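Local structure of acyl-coenzyme A oxidase 1 (Yarrowia lipolytica, 5Y9D) at residues A[92-97]-A[119-124]; A[599-604]-A[623-628]; A[217-222]-A[270-275]; A[495-500]-A[525-530]. The protein catalyses the FAD-dependent oxidation of acyl-CoA to (2E)-enoyl-CoA, with oxygen reduced to hydrogen peroxide, in peroxisomal fatty acid beta-oxidation. All blocks are in the same frame, centred on the assembly; numbering follows the deposited sequence.

Contact 1 (A[92-97]-A[119-124]); sequences MERVAA and MVDMST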
loop_
_atom_site.group_PDB
_atom_site.type_symbol
_atom_site.label_atom_id
_atom_site.label_comp_id
_atom_site.label_asym_id
_atom_site.label_seq_id
_atom_site.Cartn_x
_atom_site.Cartn_y
_atom_site.Cartn_z
ATOM N N MET A 92 16.064 20.712 5.724
ATOM C CA MET A 92 16.328 21.925 6.501
ATOM C C MET A 92 16.629 23.112 5.627
ATOM O O MET A 92 16.101 24.172 5.852
ATOM C CB MET A 92 17.475 21.753 7.489
ATOM C CG MET A 92 17.001 21.702 8.909
ATOM S SD MET A 92 16.050 23.137 9.408
ATOM C CE MET A 92 14.418 22.458 9.611
ATOM N N GLU A 93 17.502 22.938 4.649
ATOM C CA GLU A 93 17.706 23.984 3.649
ATOM C C GLU A 93 16.370 24.406 2.980
ATOM O O GLU A 93 16.099 25.619 2.806
ATOM C CB GLU A 93 18.673 23.511 2.562
ATOM C CG GLU A 93 20.059 23.201 3.056
ATOM C CD GLU A 93 20.894 22.448 2.043
ATOM O OE1 GLU A 93 20.296 21.856 1.109
ATOM O OE2 GLU A 93 22.150 22.443 2.183
ATOM N N ARG A 94 15.556 23.424 2.581
ATOM C CA ARG A 94 14.289 23.742 1.901
ATOM C C ARG A 94 13.340 24.511 2.802
ATOM O O ARG A 94 12.755 25.493 2.392
ATOM C CB ARG A 94 13.645 22.502 1.288
ATOM C CG ARG A 94 14.512 21.946 0.162
ATOM C CD ARG A 94 14.054 20.602 -0.329
ATOM N NE ARG A 94 15.073 19.943 -1.135
ATOM C CZ ARG A 94 14.931 18.752 -1.711
ATOM N NH1 ARG A 94 13.792 18.077 -1.605
ATOM N NH2 ARG A 94 15.935 18.233 -2.401
ATOM N N VAL A 95 13.225 24.101 4.047
ATOM C CA VAL A 95 12.459 24.863 5.025
ATOM C C VAL A 95 12.949 26.314 5.101
ATOM O O VAL A 95 12.145 27.234 5.087
ATOM C CB VAL A 95 12.518 24.212 6.440
ATOM C CG1 VAL A 95 11.882 25.129 7.492
ATOM C CG2 VAL A 95 11.821 22.882 6.434
ATOM N N ALA A 96 14.258 26.515 5.160
ATOM C CA ALA A 96 14.813 27.868 5.162
ATOM C C ALA A 96 14.378 28.709 3.975
ATOM O O ALA A 96 13.982 29.843 4.132
ATOM C CB ALA A 96 16.324 27.818 5.246
ATOM N N ALA A 97 14.405 28.121 2.787
ATOM C CA ALA A 97 14.104 28.824 1.533
ATOM C C ALA A 97 12.637 29.187 1.395
ATOM O O ALA A 97 12.326 30.167 0.696
ATOM C CB ALA A 97 14.518 27.977 0.344
ATOM N N MET A 119 2.982 17.654 -3.181
ATOM C CA MET A 119 2.906 16.730 -4.309
ATOM C C MET A 119 4.172 15.951 -4.565
ATOM O O MET A 119 4.078 14.846 -5.016
ATOM C CB MET A 119 2.635 17.458 -5.616
ATOM C CG MET A 119 1.301 18.142 -5.663
ATOM S SD MET A 119 1.125 18.796 -7.306
ATOM C CE MET A 119 0.602 17.287 -8.090
ATOM N N VAL A 120 5.329 16.579 -4.373
ATOM C CA VAL A 120 6.643 15.998 -4.733
ATOM C C VAL A 120 7.681 15.988 -3.603
ATOM O O VAL A 120 8.732 15.373 -3.755
ATOM C CB VAL A 120 7.309 16.712 -5.941
ATOM C CG1 VAL A 120 6.534 16.433 -7.203
ATOM C CG2 VAL A 120 7.392 18.206 -5.721
ATOM N N ASP A 121 7.400 16.682 -2.501
ATOM C CA ASP A 121 8.309 16.703 -1.354
ATOM C C ASP A 121 7.539 16.718 -0.041
ATOM O O ASP A 121 7.372 17.737 0.599
ATOM C CB ASP A 121 9.257 17.898 -1.422
ATOM C CG ASP A 121 10.320 17.852 -0.339
ATOM O OD1 ASP A 121 10.310 16.890 0.462
ATOM O OD2 ASP A 121 11.158 18.771 -0.256
ATOM N N MET A 122 7.099 15.554 0.382
ATOM C CA MET A 122 6.408 15.468 1.631
ATOM C C MET A 122 7.276 15.758 2.863
ATOM O O MET A 122 6.746 16.282 3.835
ATOM C CB MET A 122 5.651 14.136 1.715
ATOM C CG MET A 122 4.240 14.253 1.083
ATOM S SD MET A 122 3.392 12.719 0.617
ATOM C CE MET A 122 3.717 12.567 -1.147
ATOM N N SER A 123 8.587 15.495 2.836
ATOM C CA SER A 123 9.393 15.711 4.030
ATOM C C SER A 123 9.440 17.226 4.414
ATOM O O SER A 123 9.209 17.590 5.571
ATOM C CB SER A 123 10.787 15.101 3.857
ATOM O OG SER A 123 10.761 13.659 3.896
ATOM N N THR A 124 9.686 18.107 3.444
ATOM C CA THR A 124 9.773 19.550 3.732
ATOM C C THR A 124 8.393 20.090 4.098
ATOM O O THR A 124 8.242 20.990 4.925
ATOM C CB THR A 124 10.233 20.356 2.515
ATOM O OG1 THR A 124 11.528 19.929 2.089
ATOM C CG2 THR A 124 10.256 21.851 2.850
#
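R94 of helix 84-98 and D121, the N-cap of helix 122-142, form a buried salt bridge in the helical N-terminal region of this acyl-CoA oxidase. The R94 chain runs extended from CG to NE and brings NH1 to D121 OD2 at 3.0 Å. The bond is nearly straight (163°): OD2 lies in the guanidinium plane, yet is met from above its own carboxylate plane, the two planes standing almost perpendicular. From the opposite face T124 OG1 donates to the same OD2 at 2.6 Å, while T124 N caps the helix on D121 OD1 (3.3 Å). A chi1 of -60° turns T124 OG1 toward D121 and the R94 chain, where it sits 3.4 Å from R94 CB, while T124 CG2, anti to the backbone N, rests on V95 CG2 at 4.0 Å. With D121 replaced by alanine, R94 NH1 and T124 OG1 would probably lose their common acceptor, and the first turn of helix 122-142 its side-chain cap. Packing is close on this inner side; on the other side of helix 84-98, E93 and A96 are partly exposed and, with M92, pack on the second subunit. D79 binds R94 NH2, so the guanidinium has two acidic partners. Helix 306-334 borders the start of 119-124 through R325, which bonds M119 O, and V95 also packs on L128 further along helix 122-142.

Contact 2 (A[599-604]-A[623-628]); sequences FALWSI and DLINSL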
loop_
_atom_site.group_PDB
_atom_site.type_symbol
_atom_site.label_atom_id
_atom_site.label_comp_id
_atom_site.label_asym_id
_atom_site.label_seq_id
_atom_site.Cartn_x
_atom_site.Cartn_y
_atom_site.Cartn_z
ATOM N N PHE A 599 -17.996 7.908 -11.733
ATOM C CA PHE A 599 -17.699 7.867 -10.290
ATOM C C PHE A 599 -18.890 7.283 -9.520
ATOM O O PHE A 599 -18.752 6.327 -8.776
ATOM C CB PHE A 599 -17.368 9.304 -9.823
ATOM C CG PHE A 599 -17.134 9.448 -8.348
ATOM C CD1 PHE A 599 -16.353 8.553 -7.664
ATOM C CD2 PHE A 599 -17.670 10.528 -7.668
ATOM C CE1 PHE A 599 -16.155 8.666 -6.322
ATOM C CE2 PHE A 599 -17.457 10.678 -6.319
ATOM C CZ PHE A 599 -16.698 9.737 -5.646
ATOM N N ALA A 600 -20.062 7.864 -9.718
ATOM C CA ALA A 600 -21.293 7.381 -9.089
ATOM C C ALA A 600 -21.566 5.906 -9.354
ATOM O O ALA A 600 -21.680 5.130 -8.397
ATOM C CB ALA A 600 -22.475 8.221 -9.548
ATOM N N LEU A 601 -21.661 5.511 -10.629
ATOM C CA LEU A 601 -21.985 4.110 -10.971
ATOM C C LEU A 601 -20.906 3.142 -10.560
ATOM O O LEU A 601 -21.185 2.042 -10.067
ATOM C CB LEU A 601 -22.244 3.937 -12.469
ATOM C CG LEU A 601 -23.576 4.513 -12.944
ATOM C CD1 LEU A 601 -23.625 4.604 -14.456
ATOM C CD2 LEU A 601 -24.745 3.705 -12.430
ATOM N N TRP A 602 -19.662 3.522 -10.784
ATOM C CA TRP A 602 -18.564 2.729 -10.280
ATOM C C TRP A 602 -18.695 2.533 -8.772
ATOM O O TRP A 602 -18.368 1.456 -8.283
ATOM C CB TRP A 602 -17.231 3.391 -10.611
ATOM C CG TRP A 602 -16.027 2.705 -10.033
ATOM C CD1 TRP A 602 -15.458 1.528 -10.453
ATOM C CD2 TRP A 602 -15.221 3.178 -8.948
ATOM N NE1 TRP A 602 -14.357 1.243 -9.691
ATOM C CE2 TRP A 602 -14.184 2.233 -8.760
ATOM C CE3 TRP A 602 -15.267 4.322 -8.124
ATOM C CZ2 TRP A 602 -13.208 2.387 -7.787
ATOM C CZ3 TRP A 602 -14.291 4.482 -7.148
ATOM C CH2 TRP A 602 -13.274 3.532 -6.990
ATOM N N SER A 603 -19.152 3.555 -8.035
ATOM C CA SER A 603 -19.271 3.440 -6.569
ATOM C C SER A 603 -20.371 2.459 -6.205
ATOM O O SER A 603 -20.225 1.698 -5.253
ATOM C CB SER A 603 -19.559 4.775 -5.905
ATOM O OG SER A 603 -18.525 5.697 -6.137
ATOM N N ILE A 604 -21.461 2.447 -6.972
ATOM C CA ILE A 604 -22.444 1.372 -6.809
ATOM C C ILE A 604 -21.699 0.040 -6.912
ATOM O O ILE A 604 -21.900 -0.861 -6.112
ATOM C CB ILE A 604 -23.547 1.355 -7.886
ATOM C CG1 ILE A 604 -24.285 2.686 -8.011
ATOM C CG2 ILE A 604 -24.542 0.230 -7.609
ATOM C CD1 ILE A 604 -24.997 3.149 -6.777
ATOM N N ASP A 623 -26.026 -6.293 -13.856
ATOM C CA ASP A 623 -25.586 -6.510 -15.223
ATOM C C ASP A 623 -25.566 -5.166 -15.963
ATOM O O ASP A 623 -24.563 -4.786 -16.559
ATOM C CB ASP A 623 -26.517 -7.483 -15.944
ATOM C CG ASP A 623 -26.625 -8.814 -15.240
ATOM O OD1 ASP A 623 -25.746 -9.684 -15.475
ATOM O OD2 ASP A 623 -27.566 -8.972 -14.416
ATOM N N LEU A 624 -26.664 -4.438 -15.893
ATOM C CA LEU A 624 -26.748 -3.179 -16.595
ATOM C C LEU A 624 -25.729 -2.141 -16.093
ATOM O O LEU A 624 -25.223 -1.369 -16.890
ATOM C CB LEU A 624 -28.166 -2.608 -16.506
ATOM C CG LEU A 624 -28.774 -2.121 -17.830
ATOM C CD1 LEU A 624 -30.048 -1.324 -17.537
ATOM C CD2 LEU A 624 -27.792 -1.295 -18.664
ATOM N N ILE A 625 -25.429 -2.126 -14.785
ATOM C CA ILE A 625 -24.479 -1.155 -14.210
ATOM C C ILE A 625 -23.104 -1.399 -14.794
ATOM O O ILE A 625 -22.448 -0.463 -15.207
ATOM C CB ILE A 625 -24.327 -1.245 -12.664
ATOM C CG1 ILE A 625 -25.665 -1.108 -11.927
ATOM C CG2 ILE A 625 -23.377 -0.162 -12.159
ATOM C CD1 ILE A 625 -26.572 -0.062 -12.510
ATOM N N ASN A 626 -22.688 -2.661 -14.813
ATOM C CA ASN A 626 -21.420 -3.068 -15.390
ATOM C C ASN A 626 -21.198 -2.580 -16.821
ATOM O O ASN A 626 -20.121 -2.092 -17.128
ATOM C CB ASN A 626 -21.275 -4.589 -15.347
ATOM C CG ASN A 626 -21.264 -5.139 -13.932
ATOM O OD1 ASN A 626 -21.991 -6.091 -13.632
ATOM N ND2 ASN A 626 -20.453 -4.534 -13.047
ATOM N N SER A 627 -22.212 -2.713 -17.676
ATOM C CA SER A 627 -22.151 -2.245 -19.061
ATOM C C SER A 627 -21.994 -0.733 -19.158
ATOM O O SER A 627 -21.211 -0.236 -19.985
ATOM C CB SER A 627 -23.431 -2.630 -19.829
ATOM O OG SER A 627 -23.369 -3.951 -20.314
ATOM N N LEU A 628 -22.787 -0.010 -18.361
ATOM C CA LEU A 628 -22.705 1.448 -18.322
ATOM C C LEU A 628 -21.299 1.957 -17.908
ATOM O O LEU A 628 -20.778 2.884 -18.498
ATOM C CB LEU A 628 -23.793 2.027 -17.395
ATOM C CG LEU A 628 -25.258 1.883 -17.839
ATOM C CD1 LEU A 628 -26.172 2.695 -16.930
ATOM C CD2 LEU A 628 -25.480 2.305 -19.289
#
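L601 fits between I625 and L628 in a helix-to-helix packing contact of the alpha-helical C-terminal region of acyl-CoA oxidase, joining helix 589-606 to helix 619-637. L601 and I625 approach nearest in the backbone, their CA atoms 6.7 Å apart, and both start their side chains toward the opposing helix. The fork of L601 divides the work: CD1 turns to L628, meeting its CB at 3.9 Å and its CD1 at 4.0 Å, whereas CD2 meets I625 CG2 at 4.1 Å and I625 CD1 at 4.2 Å. Both partners lie at a slant to the leucine, so the L601 methyls meet their partners at points, not along their lengths. In I625 the CG2 branch stands anti to the backbone N (chi1 -56° for CG1), which also places this methyl 3.7 Å from L601 O. No hydrogen bond links the two segments; the side chains meet through carbon alone, L601 O being the one polar atom in the contact. L522 of helix 519-544 packs on L601, and L516 of the short helix 513-516 on both I625 and L628, enlarging the apolar cluster. N626 ties the two helices once more through E605, and D623 makes salt bridges to R613 and K540 of the second subunit. Within helix 589-606, F599 O takes two donors from opposite faces of its plane, S603 N at 2.9 Å and S603 OG at 2.7 Å.

Contact 3 (A[217-222]-A[270-275]); sequences CVCFAK and IQFTNV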
loop_
_atom_site.group_PDB
_atom_site.type_symbol
_atom_site.label_atom_id
_atom_site.label_comp_id
_atom_site.label_asym_id
_atom_site.label_seq_id
_atom_site.Cartn_x
_atom_site.Cartn_y
_atom_site.Cartn_z
ATOM N N CYS A 217 8.230 23.925 22.264
ATOM C CA CYS A 217 7.132 23.016 21.920
ATOM C C CYS A 217 5.815 23.520 22.512
ATOM O O CYS A 217 5.811 24.334 23.449
ATOM C CB CYS A 217 7.439 21.603 22.422
ATOM S SG CYS A 217 6.742 21.112 24.016
ATOM N N VAL A 218 4.712 23.066 21.930
ATOM C CA VAL A 218 3.427 23.121 22.598
ATOM C C VAL A 218 3.175 21.735 23.073
ATOM O O VAL A 218 3.207 20.808 22.297
ATOM C CB VAL A 218 2.285 23.500 21.660
ATOM C CG1 VAL A 218 0.948 23.343 22.363
ATOM C CG2 VAL A 218 2.443 24.922 21.215
ATOM N N CYS A 219 2.923 21.573 24.348
ATOM C CA CYS A 219 2.900 20.236 24.924
ATOM C C CYS A 219 1.555 19.991 25.598
ATOM O O CYS A 219 1.071 20.846 26.318
ATOM C CB CYS A 219 4.054 20.127 25.905
ATOM S SG CYS A 219 3.854 18.888 27.188
ATOM N N PHE A 220 0.927 18.859 25.323
ATOM C CA PHE A 220 -0.394 18.587 25.892
ATOM C C PHE A 220 -0.222 17.712 27.139
ATOM O O PHE A 220 0.513 16.742 27.104
ATOM C CB PHE A 220 -1.320 17.920 24.886
ATOM C CG PHE A 220 -1.722 18.810 23.750
ATOM C CD1 PHE A 220 -0.808 19.127 22.737
ATOM C CD2 PHE A 220 -3.004 19.324 23.672
ATOM C CE1 PHE A 220 -1.171 19.946 21.677
ATOM C CE2 PHE A 220 -3.372 20.145 22.624
ATOM C CZ PHE A 220 -2.458 20.448 21.611
ATOM N N ALA A 221 -0.904 18.058 28.228
ATOM C CA ALA A 221 -0.728 17.379 29.503
ATOM C C ALA A 221 -1.950 17.543 30.404
ATOM O O ALA A 221 -2.760 18.464 30.234
ATOM C CB ALA A 221 0.497 17.941 30.211
ATOM N N LYS A 222 -2.047 16.673 31.397
ATOM C CA LYS A 222 -3.107 16.767 32.383
ATOM C C LYS A 222 -2.779 17.859 33.360
ATOM O O LYS A 222 -1.733 17.846 34.016
ATOM C CB LYS A 222 -3.314 15.439 33.099
ATOM C CG LYS A 222 -3.891 14.378 32.192
ATOM C CD LYS A 222 -5.162 14.899 31.529
ATOM C CE LYS A 222 -5.923 13.817 30.804
ATOM N NZ LYS A 222 -6.154 12.653 31.707
ATOM N N ILE A 270 10.482 12.970 23.533
ATOM C CA ILE A 270 10.692 13.985 24.542
ATOM C C ILE A 270 10.236 13.416 25.877
ATOM O O ILE A 270 9.119 12.899 25.991
ATOM C CB ILE A 270 9.825 15.237 24.336
ATOM C CG1 ILE A 270 9.735 15.668 22.873
ATOM C CG2 ILE A 270 10.368 16.413 25.166
ATOM C CD1 ILE A 270 8.923 16.935 22.702
ATOM N N GLN A 271 11.099 13.510 26.879
ATOM C CA GLN A 271 10.737 13.217 28.264
ATOM C C GLN A 271 10.970 14.488 29.087
ATOM O O GLN A 271 11.952 15.183 28.883
ATOM C CB GLN A 271 11.575 12.079 28.797
ATOM C CG GLN A 271 11.336 10.769 28.043
ATOM C CD GLN A 271 12.308 9.713 28.453
ATOM O OE1 GLN A 271 13.389 10.039 28.907
ATOM N NE2 GLN A 271 11.949 8.437 28.288
ATOM N N PHE A 272 10.019 14.801 29.962
ATOM C CA PHE A 272 10.152 15.906 30.917
ATOM C C PHE A 272 10.304 15.375 32.362
ATOM O O PHE A 272 9.525 14.536 32.794
ATOM C CB PHE A 272 8.917 16.803 30.823
ATOM C CG PHE A 272 8.666 17.383 29.454
ATOM C CD1 PHE A 272 9.429 18.436 28.972
ATOM C CD2 PHE A 272 7.620 16.924 28.672
ATOM C CE1 PHE A 272 9.177 19.008 27.714
ATOM C CE2 PHE A 272 7.356 17.485 27.428
ATOM C CZ PHE A 272 8.133 18.540 26.944
ATOM N N THR A 273 11.318 15.860 33.078
ATOM C CA THR A 273 11.501 15.584 34.510
ATOM C C THR A 273 11.510 16.889 35.331
ATOM O O THR A 273 12.524 17.580 35.350
ATOM C CB THR A 273 12.823 14.838 34.822
ATOM O OG1 THR A 273 12.819 13.543 34.238
ATOM C CG2 THR A 273 12.942 14.615 36.320
ATOM N N ASN A 274 10.392 17.182 36.010
ATOM C CA ASN A 274 10.168 18.424 36.832
ATOM C C ASN A 274 10.665 19.646 36.139
ATOM O O ASN A 274 11.554 20.347 36.633
ATOM C CB ASN A 274 10.754 18.347 38.266
ATOM C CG ASN A 274 9.983 17.384 39.166
ATOM O OD1 ASN A 274 9.391 17.805 40.162
ATOM N ND2 ASN A 274 9.988 16.064 38.817
ATOM N N VAL A 275 10.125 19.852 34.949
ATOM C CA VAL A 275 10.415 21.043 34.174
ATOM C C VAL A 275 9.441 22.163 34.511
ATOM O O VAL A 275 8.229 21.997 34.408
ATOM C CB VAL A 275 10.381 20.750 32.675
ATOM C CG1 VAL A 275 10.508 22.038 31.890
ATOM C CG2 VAL A 275 11.512 19.815 32.330
#
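The strands bearing C217 and C219 on one side and F272 on the other face each other without backbone pairing, the nearest CA atoms, those of C219 and I270, being 10.0 Å apart. Side chains bridge that distance. C217 and C219, two residues apart, both point from strand 216-225 toward strand 268-272, and F272 points back at them. The phenyl ring receives the two sulfurs on neighbouring carbons: C217 SG lies 4.1 Å from F272 CZ and C219 SG 3.8 Å from F272 CE2. They come at different inclinations. C217 SG sits at the ring edge, 76° off the normal and 5.5 Å from the centroid, while C219 SG approaches obliquely at 51° and 4.7 Å. Both are sulfur-aromatic contacts, and with C219 SG swung anti to the backbone N (chi1 156°) the thiol reaches out to the ring. This is packing between two sheets of the beta-structured middle domain of the acyl-CoA dehydrogenase fold: strand 216-225 belongs to the mixed sheet and strand 268-272 is the central strand of a three-stranded antiparallel one. I270 CG2 covers one face of the ring, 3.5 Å above its plane and offset toward the rim. V237 of strand 228-238, the partner of C217 in backbone bonding, also packs on F272. The side chain of C219 is about 10 Å from the bound FAD.

Contact 4 (A[495-500]-A[525-530]); sequences IQYVGD and AFRTAS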
loop_
_atom_site.group_PDB
_atom_site.type_symbol
_atom_site.label_atom_id
_atom_site.label_comp_id
_atom_site.label_asym_id
_atom_site.label_seq_id
_atom_site.Cartn_x
_atom_site.Cartn_y
_atom_site.Cartn_z
ATOM N N ILE A 495 -26.356 17.228 6.108
ATOM C CA ILE A 495 -27.032 16.078 6.690
ATOM C C ILE A 495 -28.552 16.122 6.660
ATOM O O ILE A 495 -29.192 15.226 7.156
ATOM C CB ILE A 495 -26.580 15.804 8.135
ATOM C CG1 ILE A 495 -25.161 16.306 8.377
ATOM C CG2 ILE A 495 -26.640 14.318 8.417
ATOM C CD1 ILE A 495 -24.540 15.804 9.657
ATOM N N GLN A 496 -29.125 17.137 6.043
ATOM C CA GLN A 496 -30.571 17.323 6.052
ATOM C C GLN A 496 -31.336 16.167 5.413
ATOM O O GLN A 496 -32.408 15.803 5.862
ATOM C CB GLN A 496 -30.943 18.637 5.378
ATOM C CG GLN A 496 -30.515 19.862 6.154
ATOM C CD GLN A 496 -31.359 21.065 5.822
ATOM O OE1 GLN A 496 -31.060 21.809 4.896
ATOM N NE2 GLN A 496 -32.425 21.261 6.577
ATOM N N TYR A 497 -30.762 15.584 4.376
ATOM C CA TYR A 497 -31.420 14.566 3.576
ATOM C C TYR A 497 -31.772 13.357 4.414
ATOM O O TYR A 497 -32.628 12.573 4.047
ATOM C CB TYR A 497 -30.515 14.133 2.434
ATOM C CG TYR A 497 -29.342 13.308 2.886
ATOM C CD1 TYR A 497 -28.198 13.909 3.361
ATOM C CD2 TYR A 497 -29.385 11.929 2.847
ATOM C CE1 TYR A 497 -27.127 13.163 3.779
ATOM C CE2 TYR A 497 -28.314 11.176 3.262
ATOM C CZ TYR A 497 -27.188 11.802 3.722
ATOM O OH TYR A 497 -26.126 11.060 4.137
ATOM N N VAL A 498 -31.089 13.196 5.533
ATOM C CA VAL A 498 -31.307 12.054 6.401
ATOM C C VAL A 498 -32.756 12.050 6.877
ATOM O O VAL A 498 -33.323 11.000 7.130
ATOM C CB VAL A 498 -30.325 12.031 7.588
ATOM C CG1 VAL A 498 -30.654 10.881 8.519
ATOM C CG2 VAL A 498 -28.907 11.876 7.088
ATOM N N GLY A 499 -33.332 13.235 7.021
ATOM C CA GLY A 499 -34.740 13.402 7.332
ATOM C C GLY A 499 -35.786 12.896 6.344
ATOM O O GLY A 499 -36.824 12.413 6.760
ATOM N N ASP A 500 -35.535 13.046 5.049
ATOM C CA ASP A 500 -36.510 12.761 3.989
ATOM C C ASP A 500 -36.832 11.291 3.704
ATOM O O ASP A 500 -36.037 10.421 3.995
ATOM C CB ASP A 500 -36.057 13.434 2.695
ATOM C CG ASP A 500 -35.658 14.875 2.900
ATOM O OD1 ASP A 500 -36.358 15.587 3.637
ATOM O OD2 ASP A 500 -34.644 15.303 2.328
ATOM N N ALA A 525 -30.261 7.737 -4.916
ATOM C CA ALA A 525 -29.967 6.347 -4.582
ATOM C C ALA A 525 -28.963 6.301 -3.460
ATOM O O ALA A 525 -29.071 5.478 -2.528
ATOM C CB ALA A 525 -29.447 5.589 -5.779
ATOM N N PHE A 526 -27.995 7.206 -3.537
ATOM C CA PHE A 526 -26.931 7.203 -2.545
ATOM C C PHE A 526 -27.418 7.717 -1.226
ATOM O O PHE A 526 -27.143 7.092 -0.205
ATOM C CB PHE A 526 -25.674 7.941 -3.027
ATOM C CG PHE A 526 -24.632 7.006 -3.508
ATOM C CD1 PHE A 526 -24.595 6.620 -4.826
ATOM C CD2 PHE A 526 -23.763 6.423 -2.619
ATOM C CE1 PHE A 526 -23.671 5.707 -5.265
ATOM C CE2 PHE A 526 -22.839 5.508 -3.047
ATOM C CZ PHE A 526 -22.794 5.148 -4.376
ATOM N N ARG A 527 -28.148 8.830 -1.251
ATOM C CA ARG A 527 -28.791 9.373 -0.050
ATOM C C ARG A 527 -29.703 8.368 0.676
ATOM O O ARG A 527 -29.671 8.243 1.904
ATOM C CB ARG A 527 -29.575 10.613 -0.414
ATOM C CG ARG A 527 -28.671 11.771 -0.756
ATOM C CD ARG A 527 -29.424 12.977 -1.239
ATOM N NE ARG A 527 -28.531 14.126 -1.203
ATOM C CZ ARG A 527 -28.798 15.323 -1.706
ATOM N NH1 ARG A 527 -29.955 15.607 -2.303
ATOM N NH2 ARG A 527 -27.883 16.256 -1.585
ATOM N N THR A 528 -30.490 7.638 -0.101
ATOM C CA THR A 528 -31.298 6.533 0.400
ATOM C C THR A 528 -30.487 5.438 1.075
ATOM O O THR A 528 -30.883 4.939 2.127
ATOM C CB THR A 528 -32.098 5.911 -0.767
ATOM O OG1 THR A 528 -32.938 6.923 -1.321
ATOM C CG2 THR A 528 -32.935 4.764 -0.305
ATOM N N ALA A 529 -29.384 5.024 0.459
ATOM C CA ALA A 529 -28.529 4.003 1.085
ATOM C C ALA A 529 -27.928 4.555 2.369
ATOM O O ALA A 529 -27.918 3.893 3.388
ATOM C CB ALA A 529 -27.430 3.519 0.139
ATOM N N SER A 530 -27.441 5.780 2.329
ATOM C CA SER A 530 -26.874 6.387 3.538
ATOM C C SER A 530 -27.935 6.575 4.632
ATOM O O SER A 530 -27.744 6.133 5.763
ATOM C CB SER A 530 -26.191 7.718 3.233
ATOM O OG SER A 530 -25.628 8.280 4.414
#
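With its CG set between the backbone N and the carbonyl carbon (chi1 72°), Y497 sends its ring across to R527 and S530, whose OG is held anti to the backbone N (chi1 -179°) and meets the phenol. This joins a 3-10 turn, in the loop that follows helix 467-486, to helix 519-544 in a buried loop-on-helix contact. The phenol OH and S530 OG hydrogen-bond at 2.8 Å, the serine oxygen lying at the ring edge, in its plane. H568 ND1 of helix 558-581 is a second partner of the Y497 hydroxyl. Over the ring, R527 lays its aliphatic part: CG stands 4.2 Å from the ring centroid, 30° off the normal, an off-centre CH-pi contact, and CB reaches Y497 CD2 at 3.5 Å. The guanidinium plane is 17° from the ring plane but lies beyond the ring, obliquely near Y497 CB. A leucine in place of Y497 would probably leave S530 OG and H568 ND1 without their shared hydroxyl partner and deprive the R527 chain of the flat surface it lies on. On the ring's in-plane edge, Y497 CE2 lies 3.5 Å from R527 O.

How the contacts relate
All four contacts are largely buried, with R527 of contact 4 the one touching residue that is partly exposed. Contacts 2 and 4 are neighbours, their centres about 20 Å apart: F526 of helix 519-544 packs on S603 and I604 of helix 589-606. Contact 1 lies across the chain's centre from both, and contact 3 in the beta region, about 28 Å from contact 1 between centres. Chemistry follows place. Contact 1 spends charge and a helix cap at a helix start, contact 2 joins helices through aliphatic side chains, contact 3 sets sulfur against a ring between sheets, and contact 4 ties a loop down by a phenol. Segments of contacts 1, 2 and 3 also meet the second subunit.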